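PDB 4XKY: dihydrodipicolinate synthase from Bacteroides thetaiotaomicron, which probably catalyses an aldolase-type reaction through a Schiff base with pyruvate, as in the dihydrodipicolinate synthase and N-acetylneuraminate lyase family. Local coordinates for residues A[10-15]-A[32-37]; A[14-19]-A[56-61]; A[25-30]-A[67-72]; A[62-67]-A[92-97]. One frame throughout, in Å; residues are numbered along the deposited sequence.

Contact 1. Residues A[10-15]-A[32-37]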
loop_
_atom_site.group_PDB
_atom_site.type_symbol
_atom_site.label_atom_id
_atom_site.label_comp_id
_atom_site.label_asym_id
_atom_site.label_seq_id
_atom_site.Cartn_x
_atom_site.Cartn_y
_atom_site.Cartn_z
ATOM N N PRO A 10 -6.053 -4.456 29.725
ATOM C CA PRO A 10 -5.691 -3.148 29.211
ATOM C C PRO A 10 -4.243 -3.072 28.809
ATOM O O PRO A 10 -3.371 -3.523 29.565
ATOM C CB PRO A 10 -5.939 -2.201 30.383
ATOM C CG PRO A 10 -6.064 -3.064 31.581
ATOM C CD PRO A 10 -6.497 -4.407 31.127
ATOM N N PRO A 11 -3.993 -2.523 27.614
ATOM C CA PRO A 11 -2.677 -2.098 27.206
ATOM C C PRO A 11 -2.391 -0.771 27.900
ATOM O O PRO A 11 -2.896 0.290 27.491
ATOM C CB PRO A 11 -2.814 -1.930 25.685
ATOM C CG PRO A 11 -4.242 -1.519 25.491
ATOM C CD PRO A 11 -5.028 -2.060 26.680
ATOM N N LEU A 12 -1.618 -0.839 28.978
ATOM C CA LEU A 12 -1.316 0.354 29.747
ATOM C C LEU A 12 -0.611 1.418 28.914
ATOM O O LEU A 12 0.250 1.116 28.108
ATOM C CB LEU A 12 -0.449 0.031 30.960
ATOM C CG LEU A 12 -1.149 -0.458 32.228
ATOM C CD1 LEU A 12 -1.839 -1.766 31.933
ATOM C CD2 LEU A 12 -0.136 -0.690 33.324
ATOM N N VAL A 13 -0.976 2.681 29.142
ATOM C CA VAL A 13 -0.142 3.785 28.717
ATOM C C VAL A 13 1.132 3.727 29.558
ATOM O O VAL A 13 1.144 3.122 30.648
ATOM C CB VAL A 13 -0.845 5.165 28.854
ATOM C CG1 VAL A 13 -2.099 5.227 27.998
ATOM C CG2 VAL A 13 -1.227 5.470 30.278
ATOM N N THR A 14 2.210 4.285 29.010
ATOM C CA THR A 14 3.459 4.449 29.727
ATOM C C THR A 14 3.404 5.903 30.180
ATOM O O THR A 14 3.620 6.801 29.389
ATOM C CB THR A 14 4.690 4.149 28.833
ATOM O OG1 THR A 14 4.623 2.796 28.327
ATOM C CG2 THR A 14 5.987 4.337 29.627
ATOM N N PRO A 15 3.031 6.146 31.445
ATOM C CA PRO A 15 2.928 7.541 31.911
ATOM C C PRO A 15 4.300 8.149 32.047
ATOM O O PRO A 15 5.224 7.486 32.527
ATOM C CB PRO A 15 2.228 7.443 33.257
ATOM C CG PRO A 15 1.981 6.002 33.526
ATOM C CD PRO A 15 2.706 5.175 32.497
ATOM N N GLU A 32 -3.481 0.721 40.321
ATOM C CA GLU A 32 -4.489 0.530 41.358
ATOM C C GLU A 32 -5.881 0.707 40.746
ATOM O O GLU A 32 -6.773 -0.065 41.016
ATOM C CB GLU A 32 -4.298 1.503 42.535
ATOM C CG GLU A 32 -3.021 1.300 43.364
ATOM C CD GLU A 32 -2.870 -0.107 43.926
ATOM O OE1 GLU A 32 -3.905 -0.768 44.154
ATOM O OE2 GLU A 32 -1.723 -0.573 44.127
ATOM N N HIS A 33 -6.050 1.716 39.901
ATOM C CA HIS A 33 -7.344 2.010 39.259
ATOM C C HIS A 33 -7.803 0.823 38.391
ATOM O O HIS A 33 -8.971 0.452 38.394
ATOM C CB HIS A 33 -7.161 3.301 38.453
ATOM C CG HIS A 33 -8.259 3.640 37.497
ATOM N ND1 HIS A 33 -9.500 4.085 37.903
ATOM C CD2 HIS A 33 -8.253 3.734 36.145
ATOM C CE1 HIS A 33 -10.229 4.389 36.845
ATOM N NE2 HIS A 33 -9.494 4.186 35.764
ATOM N N LEU A 34 -6.868 0.195 37.681
ATOM C CA LEU A 34 -7.224 -0.954 36.854
ATOM C C LEU A 34 -7.584 -2.169 37.693
ATOM O O LEU A 34 -8.578 -2.861 37.408
ATOM C CB LEU A 34 -6.111 -1.289 35.868
ATOM C CG LEU A 34 -5.840 -0.188 34.842
ATOM C CD1 LEU A 34 -4.611 -0.533 34.038
ATOM C CD2 LEU A 34 -7.005 0.015 33.910
ATOM N N ILE A 35 -6.803 -2.420 38.741
ATOM C CA ILE A 35 -7.042 -3.588 39.584
ATOM C C ILE A 35 -8.413 -3.494 40.246
ATOM O O ILE A 35 -9.212 -4.425 40.155
ATOM C CB ILE A 35 -5.956 -3.749 40.649
ATOM C CG1 ILE A 35 -4.667 -4.200 39.971
ATOM C CG2 ILE A 35 -6.383 -4.765 41.709
ATOM C CD1 ILE A 35 -3.443 -4.221 40.855
ATOM N N ALA A 36 -8.688 -2.354 40.880
ATOM C CA ALA A 36 -9.973 -2.119 41.535
ATOM C C ALA A 36 -11.103 -2.159 40.522
ATOM O O ALA A 36 -12.244 -2.434 40.870
ATOM C CB ALA A 36 -9.978 -0.776 42.260
ATOM N N GLY A 37 -10.783 -1.878 39.267
ATOM C CA GLY A 37 -11.796 -1.862 38.224
ATOM C C GLY A 37 -12.155 -3.228 37.680
ATOM O O GLY A 37 -13.021 -3.331 36.806
#
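Leu34, near the C-terminal end of helix 24-36, packs on Pro10 and Leu12 in a small apolar contact that joins the first helix of a TIM barrel to the chain leaving its first strand, 7-8. About 112 Å² of surface is buried, and all three residues lie inside the protein. The joint is made by methyl and ring carbons. Leu34 CD1 does most of the work: it touches Leu12 CD1 at 3.7 Å and the ring corner CG of Pro10 at 3.8 Å. The second branch meets only the proline, with Leu34 CD2 4.0 Å from Pro10 CG, so the ring corner rests against both methyls of the leucine fork. Leu34 places its fork by holding CG anti to the carbonyl carbon (chi1 -64°) and continuing nearly straight, which carries the methyls off the helix toward the barrel wall. Leu12 differs, since its CA to CB bond does not aim at the helix and the bend beyond CB swings CD1 over to Leu34. Leucine suits both places because a branched, flexible end can reach between helix and wall. Proline suits the third: its ring is compact and apolar, and lacking an N-H it brings no donor into this buried layer. Backbone hydrogen bonds from Pro10 and Leu12 to Phe43 tie the chain just past strand 7-8 to strand 42-44, consistent with closure of the barrel between its first two strands. Leu42 of strand 42-44 touches both leucines, while Leu30 and Ile31, earlier on helix 24-36, pack on Leu12.

Contact 2. Residues A[14-19]-A[56-61]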
loop_
_atom_site.group_PDB
_atom_site.type_symbol
_atom_site.label_atom_id
_atom_site.label_comp_id
_atom_site.label_asym_id
_atom_site.label_seq_id
_atom_site.Cartn_x
_atom_site.Cartn_y
_atom_site.Cartn_z
ATOM N N THR A 14 2.210 4.285 29.010
ATOM C CA THR A 14 3.459 4.449 29.727
ATOM C C THR A 14 3.404 5.903 30.180
ATOM O O THR A 14 3.620 6.801 29.389
ATOM C CB THR A 14 4.690 4.149 28.833
ATOM O OG1 THR A 14 4.623 2.796 28.327
ATOM C CG2 THR A 14 5.987 4.337 29.627
ATOM N N PRO A 15 3.031 6.146 31.445
ATOM C CA PRO A 15 2.928 7.541 31.911
ATOM C C PRO A 15 4.300 8.149 32.047
ATOM O O PRO A 15 5.224 7.486 32.527
ATOM C CB PRO A 15 2.228 7.443 33.257
ATOM C CG PRO A 15 1.981 6.002 33.526
ATOM C CD PRO A 15 2.706 5.175 32.497
ATOM N N LEU A 16 4.417 9.382 31.569
ATOM C CA LEU A 16 5.673 10.105 31.459
ATOM C C LEU A 16 5.616 11.462 32.146
ATOM O O LEU A 16 4.575 12.136 32.136
ATOM C CB LEU A 16 5.949 10.347 29.991
ATOM C CG LEU A 16 6.062 9.088 29.149
ATOM C CD1 LEU A 16 6.287 9.537 27.714
ATOM C CD2 LEU A 16 7.204 8.200 29.655
ATOM N N LEU A 17 6.727 11.869 32.747
ATOM C CA LEU A 17 6.900 13.272 33.176
ATOM C C LEU A 17 7.613 14.075 32.109
ATOM O O LEU A 17 7.517 15.290 32.062
ATOM C CB LEU A 17 7.700 13.345 34.488
ATOM C CG LEU A 17 7.030 12.703 35.705
ATOM C CD1 LEU A 17 7.886 12.903 36.966
ATOM C CD2 LEU A 17 5.656 13.331 35.935
ATOM N N ASP A 18 8.384 13.382 31.282
ATOM C CA ASP A 18 9.121 14.012 30.187
ATOM C C ASP A 18 9.431 12.918 29.177
ATOM O O ASP A 18 9.099 11.762 29.421
ATOM C CB ASP A 18 10.390 14.713 30.691
ATOM C CG ASP A 18 10.934 15.761 29.698
ATOM O OD1 ASP A 18 10.227 16.126 28.748
ATOM O OD2 ASP A 18 12.079 16.218 29.858
ATOM N N ASP A 19 10.046 13.283 28.054
ATOM C CA ASP A 19 10.226 12.372 26.942
ATOM C C ASP A 19 10.913 11.093 27.407
ATOM O O ASP A 19 10.612 10.022 26.904
ATOM C CB ASP A 19 11.056 13.004 25.819
ATOM C CG ASP A 19 10.407 14.239 25.213
ATOM O OD1 ASP A 19 9.264 14.190 24.748
ATOM O OD2 ASP A 19 11.055 15.289 25.193
ATOM N N TYR A 56 15.306 2.546 25.347
ATOM C CA TYR A 56 15.437 1.238 25.991
ATOM C C TYR A 56 15.373 1.347 27.490
ATOM O O TYR A 56 14.743 0.551 28.144
ATOM C CB TYR A 56 16.784 0.614 25.643
ATOM C CG TYR A 56 16.730 -0.885 25.677
ATOM C CD1 TYR A 56 15.984 -1.571 24.729
ATOM C CD2 TYR A 56 17.399 -1.619 26.648
ATOM C CE1 TYR A 56 15.912 -2.945 24.730
ATOM C CE2 TYR A 56 17.333 -3.003 26.657
ATOM C CZ TYR A 56 16.580 -3.653 25.687
ATOM O OH TYR A 56 16.466 -5.013 25.626
ATOM N N LYS A 57 16.047 2.342 28.045
ATOM C CA LYS A 57 15.993 2.569 29.474
ATOM C C LYS A 57 14.559 2.713 29.961
ATOM O O LYS A 57 14.150 2.077 30.941
ATOM C CB LYS A 57 16.805 3.812 29.837
ATOM C CG LYS A 57 16.861 4.120 31.329
ATOM C CD LYS A 57 17.366 5.540 31.557
ATOM C CE LYS A 57 16.225 6.551 31.597
ATOM N NZ LYS A 57 16.738 7.946 31.586
ATOM N N LEU A 58 13.775 3.532 29.271
ATOM C CA LEU A 58 12.411 3.779 29.730
ATOM C C LEU A 58 11.540 2.546 29.612
ATOM O O LEU A 58 10.770 2.256 30.507
ATOM C CB LEU A 58 11.799 4.934 28.972
ATOM C CG LEU A 58 10.654 5.713 29.572
ATOM C CD1 LEU A 58 10.882 6.042 31.021
ATOM C CD2 LEU A 58 10.513 6.988 28.783
ATOM N N ARG A 59 11.701 1.786 28.539
ATOM C CA ARG A 59 10.983 0.527 28.409
ATOM C C ARG A 59 11.342 -0.393 29.611
ATOM O O ARG A 59 10.475 -1.025 30.190
ATOM C CB ARG A 59 11.301 -0.128 27.069
ATOM C CG ARG A 59 10.781 0.670 25.889
ATOM C CD ARG A 59 11.553 0.392 24.615
ATOM N NE ARG A 59 11.153 -0.880 24.026
ATOM C CZ ARG A 59 11.798 -1.479 23.034
ATOM N NH1 ARG A 59 12.905 -0.930 22.525
ATOM N NH2 ARG A 59 11.350 -2.642 22.572
ATOM N N MET A 60 12.610 -0.439 30.001
ATOM C CA MET A 60 12.996 -1.282 31.140
ATOM C C MET A 60 12.386 -0.798 32.450
ATOM O O MET A 60 11.900 -1.604 33.230
ATOM C CB MET A 60 14.507 -1.419 31.252
ATOM C CG MET A 60 15.059 -2.241 30.097
ATOM S SD MET A 60 16.835 -2.583 30.042
ATOM C CE MET A 60 17.570 -0.999 30.445
ATOM N N GLU A 61 12.374 0.510 32.668
ATOM C CA GLU A 61 11.747 1.066 33.856
ATOM C C GLU A 61 10.244 0.796 33.910
ATOM O O GLU A 61 9.710 0.549 34.979
ATOM C CB GLU A 61 12.028 2.551 33.963
ATOM C CG GLU A 61 13.510 2.826 34.130
ATOM C CD GLU A 61 13.841 4.293 34.288
ATOM O OE1 GLU A 61 12.934 5.143 34.145
ATOM O OE2 GLU A 61 15.027 4.595 34.526
#
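Leu16 and Leu58 meet through a single pair of methyls, the apolar centre of a contact between the loop after strand 7-8 and the first turns of helix 56-70. Their CD2 atoms, Leu16 CD2 and Leu58 CD2, stand 3.6 Å apart, and the two side chains pass at a slant. Leu58 starts toward the loop, with CG anti to its own N (chi1 -157°), whereas Leu16 starts off at an angle and comes nearer only at its end. Leucine fits here because a branched methyl end can bridge a modest distance between a helix and an irregular chain without asking for a polar partner.

A second touch is of mixed character. Leu58 CD2 also lies 3.6 Å from Asp19 O, a methyl resting on a backbone carbonyl, while the bond from CA to CB of Asp19 leads away from the helix.

Polar bonds shape the loop itself and do not cross the contact. Asp18 OD1 accepts a weak hydrogen bond from Asp19 N at 2.9 Å, bent to 143° at the hydrogen, and Asp19 OD1 is held by Ala278 N. Aspartate is apt at both positions, its short carboxylate reaching backbone N-H groups where the chain turns. Leu17 and Asp18 both face one residue of strand 21-22, a classic beta bulge, and the chain turns its corner at Leu17.

At the start of the helix, Tyr56 N is hydrogen-bonded to an acidic side chain of a neighbouring subunit. Leu22 of strand 21-22 packs on Leu58, and helix 85-97 lines another part of helix 56-70, with Leu91 against Tyr56, Arg59 and Met60.

Contact 3. Residues A[25-30]-A[67-72]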
loop_
_atom_site.group_PDB
_atom_site.type_symbol
_atom_site.label_atom_id
_atom_site.label_comp_id
_atom_site.label_asym_id
_atom_site.label_seq_id
_atom_site.Cartn_x
_atom_site.Cartn_y
_atom_site.Cartn_z
ATOM N N GLU A 25 4.428 7.853 40.030
ATOM C CA GLU A 25 3.261 8.039 40.855
ATOM C C GLU A 25 1.985 7.861 40.059
ATOM O O GLU A 25 1.048 7.258 40.545
ATOM C CB GLU A 25 3.297 9.410 41.532
ATOM C CG GLU A 25 4.474 9.507 42.499
ATOM C CD GLU A 25 4.162 10.246 43.782
ATOM O OE1 GLU A 25 4.812 11.285 44.025
ATOM O OE2 GLU A 25 3.282 9.786 44.549
ATOM N N GLY A 26 1.954 8.406 38.843
ATOM C CA GLY A 26 0.835 8.181 37.929
ATOM C C GLY A 26 0.648 6.724 37.598
ATOM O O GLY A 26 -0.460 6.231 37.596
ATOM N N LEU A 27 1.745 6.028 37.330
ATOM C CA LEU A 27 1.683 4.599 37.028
ATOM C C LEU A 27 1.077 3.781 38.179
ATOM O O LEU A 27 0.268 2.897 37.947
ATOM C CB LEU A 27 3.067 4.083 36.710
ATOM C CG LEU A 27 3.157 2.588 36.476
ATOM C CD1 LEU A 27 2.382 2.167 35.257
ATOM C CD2 LEU A 27 4.610 2.261 36.307
ATOM N N GLN A 28 1.471 4.080 39.412
ATOM C CA GLN A 28 0.850 3.463 40.588
ATOM C C GLN A 28 -0.635 3.744 40.641
ATOM O O GLN A 28 -1.421 2.820 40.800
ATOM C CB GLN A 28 1.513 3.938 41.872
ATOM C CG GLN A 28 2.941 3.421 41.962
ATOM C CD GLN A 28 3.778 4.017 43.080
ATOM O OE1 GLN A 28 3.320 4.881 43.832
ATOM N NE2 GLN A 28 5.015 3.531 43.205
ATOM N N ARG A 29 -1.032 5.003 40.479
ATOM C CA ARG A 29 -2.467 5.309 40.469
ATOM C C ARG A 29 -3.168 4.558 39.345
ATOM O O ARG A 29 -4.262 4.044 39.553
ATOM C CB ARG A 29 -2.768 6.806 40.360
ATOM C CG ARG A 29 -2.644 7.581 41.668
ATOM C CD ARG A 29 -3.108 9.025 41.495
ATOM N NE ARG A 29 -2.211 9.747 40.589
ATOM C CZ ARG A 29 -1.104 10.378 40.965
ATOM N NH1 ARG A 29 -0.742 10.428 42.248
ATOM N NH2 ARG A 29 -0.367 10.994 40.060
ATOM N N LEU A 30 -2.544 4.500 38.161
ATOM C CA LEU A 30 -3.158 3.815 37.016
ATOM C C LEU A 30 -3.382 2.349 37.326
ATOM O O LEU A 30 -4.471 1.827 37.104
ATOM C CB LEU A 30 -2.296 3.971 35.757
ATOM C CG LEU A 30 -2.721 3.262 34.467
ATOM C CD1 LEU A 30 -4.069 3.735 33.950
ATOM C CD2 LEU A 30 -1.661 3.431 33.388
ATOM N N CYS A 67 5.830 -4.470 37.347
ATOM C CA CYS A 67 5.871 -5.726 38.103
ATOM C C CYS A 67 5.951 -5.438 39.602
ATOM O O CYS A 67 5.242 -6.067 40.365
ATOM C CB CYS A 67 7.032 -6.601 37.685
ATOM S SG CYS A 67 6.999 -7.167 35.980
ATOM N N ARG A 68 6.765 -4.462 40.010
ATOM C CA ARG A 68 6.870 -4.089 41.425
ATOM C C ARG A 68 5.511 -3.697 41.983
ATOM O O ARG A 68 5.083 -4.193 43.033
ATOM C CB ARG A 68 7.843 -2.914 41.627
ATOM C CG ARG A 68 7.889 -2.400 43.071
ATOM C CD ARG A 68 8.821 -1.212 43.306
ATOM N NE ARG A 68 8.461 -0.084 42.454
ATOM C CZ ARG A 68 7.438 0.741 42.661
ATOM N NH1 ARG A 68 6.638 0.614 43.712
ATOM N NH2 ARG A 68 7.219 1.709 41.792
ATOM N N ILE A 69 4.829 -2.812 41.264
ATOM C CA ILE A 69 3.580 -2.227 41.756
ATOM C C ILE A 69 2.447 -3.245 41.762
ATOM O O ILE A 69 1.646 -3.275 42.684
ATOM C CB ILE A 69 3.157 -0.984 40.933
ATOM C CG1 ILE A 69 4.212 0.110 41.060
ATOM C CG2 ILE A 69 1.785 -0.468 41.391
ATOM C CD1 ILE A 69 4.096 1.190 40.002
ATOM N N ALA A 70 2.368 -4.076 40.737
ATOM C CA ALA A 70 1.310 -5.075 40.676
ATOM C C ALA A 70 1.416 -6.099 41.799
ATOM O O ALA A 70 0.398 -6.638 42.206
ATOM C CB ALA A 70 1.333 -5.797 39.353
ATOM N N LYS A 71 2.642 -6.384 42.262
ATOM C CA LYS A 71 2.862 -7.249 43.438
ATOM C C LYS A 71 2.155 -8.582 43.277
ATOM O O LYS A 71 1.453 -8.999 44.175
ATOM C CB LYS A 71 2.268 -6.597 44.700
ATOM C CG LYS A 71 3.193 -5.791 45.583
ATOM C CD LYS A 71 2.418 -5.262 46.803
ATOM C CE LYS A 71 1.525 -4.040 46.520
ATOM N NZ LYS A 71 2.041 -3.034 45.523
ATOM N N GLY A 72 2.259 -9.216 42.126
ATOM C CA GLY A 72 1.624 -10.534 41.911
ATOM C C GLY A 72 0.098 -10.609 41.905
ATOM O O GLY A 72 -0.458 -11.681 41.657
#
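Ile69 holds CG1 anti to its carbonyl carbon (chi1 -62°), beside its N, and CG2 anti to that N, and both branches come against Gln28, which runs across Ile69 at about a right angle. Ile69 CG1 is 3.7 Å from Gln28 CG, and Ile69 CG2 is 4.1 Å from Gln28 CA. The longer branch goes on toward Leu27, whose CG stands anti to its own N; Leu27 CD2 is modelled 3.9 Å from Ile69 CD1, although the exact place of that isoleucine methyl is doubtful. Isoleucine suits this position, since branching at CB lets it spread over the glutamine while its longer arm reaches the leucine.

The contact pairs neighbouring helices, 24-36 and 56-70, on the outer layer of the TIM barrel; within 25-30 and 67-72 the nearest CA atoms are those of Gln28 and Ile69, 6.4 Å apart. Leucine and isoleucine occupy the buried side, long polar chains the more exposed margin. There the Arg68 guanidinium, turned 72° from the Gln28 amide, meets the end of that side chain near its own plane and edge; Arg68 NH2 is hydrogen-bonded to Asn65 OD1.

Helix 56-70 ends just beyond. Lys71 has a positive phi, and its side chain folds back so that Lys71 NZ gives Ile69 O a hydrogen bond of 2.9 Å, tilted from the carbonyl plane. Arg73 NH2 bonds to the same oxygen.

Contact 4. Residues A[62-67]-A[92-97]; sequences MIKNTC and ACLAAD
Ile63 and Leu94 touch most closely, with Leu94 CD2 set against the branched face of the isoleucine: it is 3.9 Å from Ile63 CG2 and 4.0 Å from Ile63 CD1, so one methyl meets both arms. Ile63 CG2 also rests on the backbone just after Leu94, 4.0 Å from Ala95 CA. Alanine suits that spot because its single methyl lets the isoleucine come down onto the helix surface. Beside this, the aliphatic part of Lys64 lies next to the leucine, with Lys64 CE 4.2 Å from Leu94 CD1. Leu94 already sets out toward helix 56-70 along its CA to CB bond, and its CG stands anti to N (chi1 176°).

These are successive helices of the TIM barrel, 56-70 and 85-97, joined through strand 76-79. They run almost parallel, the short segments crossing at -19° with axes 9.6 Å apart. Val78 of that strand packs under both Ile63 and Ala95, so the helix pair is seated on the barrel wall between them.

On the flank of helix 56-70 turned from Leu94, facing strand 42-44 and helix 24-36, Thr66 bonds back to its own helix. Met62 O accepts Thr66 OG1 at 2.8 Å as well as Thr66 N at 3.0 Å, the two donors arriving from opposite faces of the carbonyl plane. Threonine can thus bury its hydroxyl among apolar neighbours; Val44 and Ile31 also pack on Thr66.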
loop_
_atom_site.group_PDB
_atom_site.type_symbol
_atom_site.label_atom_id
_atom_site.label_comp_id
_atom_site.label_asym_id
_atom_site.label_seq_id
_atom_site.Cartn_x
_atom_site.Cartn_y
_atom_site.Cartn_z
ATOM N N MET A 62 9.571 0.821 32.767
ATOM C CA MET A 62 8.155 0.548 32.759
ATOM C C MET A 62 7.908 -0.885 33.201
ATOM O O MET A 62 7.017 -1.133 33.980
ATOM C CB MET A 62 7.550 0.763 31.384
ATOM C CG MET A 62 6.046 0.468 31.257
ATOM S SD MET A 62 5.018 1.487 32.346
ATOM C CE MET A 62 3.388 0.897 31.911
ATOM N N ILE A 63 8.679 -1.826 32.663
ATOM C CA ILE A 63 8.563 -3.216 33.042
ATOM C C ILE A 63 8.809 -3.422 34.539
ATOM O O ILE A 63 7.999 -4.057 35.214
ATOM C CB ILE A 63 9.549 -4.064 32.233
ATOM C CG1 ILE A 63 9.093 -4.119 30.776
ATOM C CG2 ILE A 63 9.671 -5.487 32.781
ATOM C CD1 ILE A 63 10.179 -4.577 29.828
ATOM N N LYS A 64 9.937 -2.910 35.035
ATOM C CA LYS A 64 10.311 -3.075 36.438
ATOM C C LYS A 64 9.270 -2.468 37.363
ATOM O O LYS A 64 8.750 -3.150 38.233
ATOM C CB LYS A 64 11.662 -2.432 36.745
ATOM C CG LYS A 64 12.883 -3.041 36.049
ATOM C CD LYS A 64 14.167 -2.558 36.746
ATOM C CE LYS A 64 15.353 -2.319 35.816
ATOM N NZ LYS A 64 15.257 -1.009 35.101
ATOM N N ASN A 65 8.952 -1.192 37.191
ATOM C CA ASN A 65 7.911 -0.584 38.044
ATOM C C ASN A 65 6.552 -1.272 37.949
ATOM O O ASN A 65 5.866 -1.409 38.959
ATOM C CB ASN A 65 7.750 0.914 37.766
ATOM C CG ASN A 65 8.847 1.727 38.382
ATOM O OD1 ASN A 65 8.767 2.123 39.547
ATOM N ND2 ASN A 65 9.918 1.930 37.628
ATOM N N THR A 66 6.132 -1.684 36.745
ATOM C CA THR A 66 4.819 -2.334 36.620
ATOM C C THR A 66 4.782 -3.664 37.446
ATOM O O THR A 66 3.822 -3.948 38.159
ATOM C CB THR A 66 4.416 -2.568 35.160
ATOM O OG1 THR A 66 4.281 -1.314 34.481
ATOM C CG2 THR A 66 3.087 -3.271 35.110
ATOM N N CYS A 67 5.830 -4.470 37.347
ATOM C CA CYS A 67 5.871 -5.726 38.103
ATOM C C CYS A 67 5.951 -5.438 39.602
ATOM O O CYS A 67 5.242 -6.067 40.365
ATOM C CB CYS A 67 7.032 -6.601 37.685
ATOM S SG CYS A 67 6.999 -7.167 35.980
ATOM N N ALA A 92 12.647 -9.778 27.395
ATOM C CA ALA A 92 12.007 -10.986 27.920
ATOM C C ALA A 92 12.682 -11.461 29.206
ATOM O O ALA A 92 11.993 -11.752 30.161
ATOM C CB ALA A 92 12.001 -12.109 26.903
ATOM N N CYS A 93 14.012 -11.543 29.232
ATOM C CA CYS A 93 14.733 -11.958 30.455
ATOM C C CYS A 93 14.524 -10.997 31.629
ATOM O O CYS A 93 14.378 -11.422 32.776
ATOM C CB CYS A 93 16.220 -12.139 30.172
ATOM S SG CYS A 93 16.476 -13.454 28.946
ATOM N N LEU A 94 14.498 -9.705 31.329
ATOM C CA LEU A 94 14.221 -8.694 32.322
ATOM C C LEU A 94 12.812 -8.897 32.872
ATOM O O LEU A 94 12.612 -8.954 34.080
ATOM C CB LEU A 94 14.355 -7.309 31.703
ATOM C CG LEU A 94 13.963 -6.212 32.693
ATOM C CD1 LEU A 94 15.157 -5.905 33.581
ATOM C CD2 LEU A 94 13.472 -4.957 32.002
ATOM N N ALA A 95 11.844 -9.033 31.976
ATOM C CA ALA A 95 10.480 -9.390 32.359
ATOM C C ALA A 95 10.444 -10.602 33.290
ATOM O O ALA A 95 9.830 -10.534 34.361
ATOM C CB ALA A 95 9.613 -9.634 31.131
ATOM N N ALA A 96 11.118 -11.691 32.926
ATOM C CA ALA A 96 11.139 -12.876 33.804
ATOM C C ALA A 96 11.726 -12.590 35.175
ATOM O O ALA A 96 11.149 -12.995 36.179
ATOM C CB ALA A 96 11.900 -14.033 33.170
ATOM N N ASP A 97 12.878 -11.932 35.224
ATOM C CA ASP A 97 13.538 -11.644 36.509
ATOM C C ASP A 97 12.679 -10.811 37.450
ATOM O O ASP A 97 12.786 -10.907 38.666
ATOM C CB ASP A 97 14.853 -10.908 36.295
ATOM C CG ASP A 97 15.886 -11.748 35.581
ATOM O OD1 ASP A 97 15.813 -12.995 35.625
ATOM O OD2 ASP A 97 16.786 -11.152 34.964
#

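Contacts 1 to 4 follow the barrel wall through its first three helices. Helix 24-36 serves contacts 1 and 3, whose centres are 8 Å apart; helix 56-70 serves contacts 2, 3 and 4. Met62 of contact 4 links it to contacts 1 and 3, its CE lying 3.4 Å from Val13 O of contact 1 and 3.7 Å from Leu27 CD1 of contact 3. Between contacts 2 and 4, Met60 CG packs 3.7 Å from Leu94 CD2. Contact 1 lies nearest the predicted pyruvate site: the side chains of Leu12 and Thr48 are about 7 Å apart, as are those of Pro10 and Val208. Leu16 of contact 2 is about 12 Å from Thr48, and contact 4 lies away from these sites.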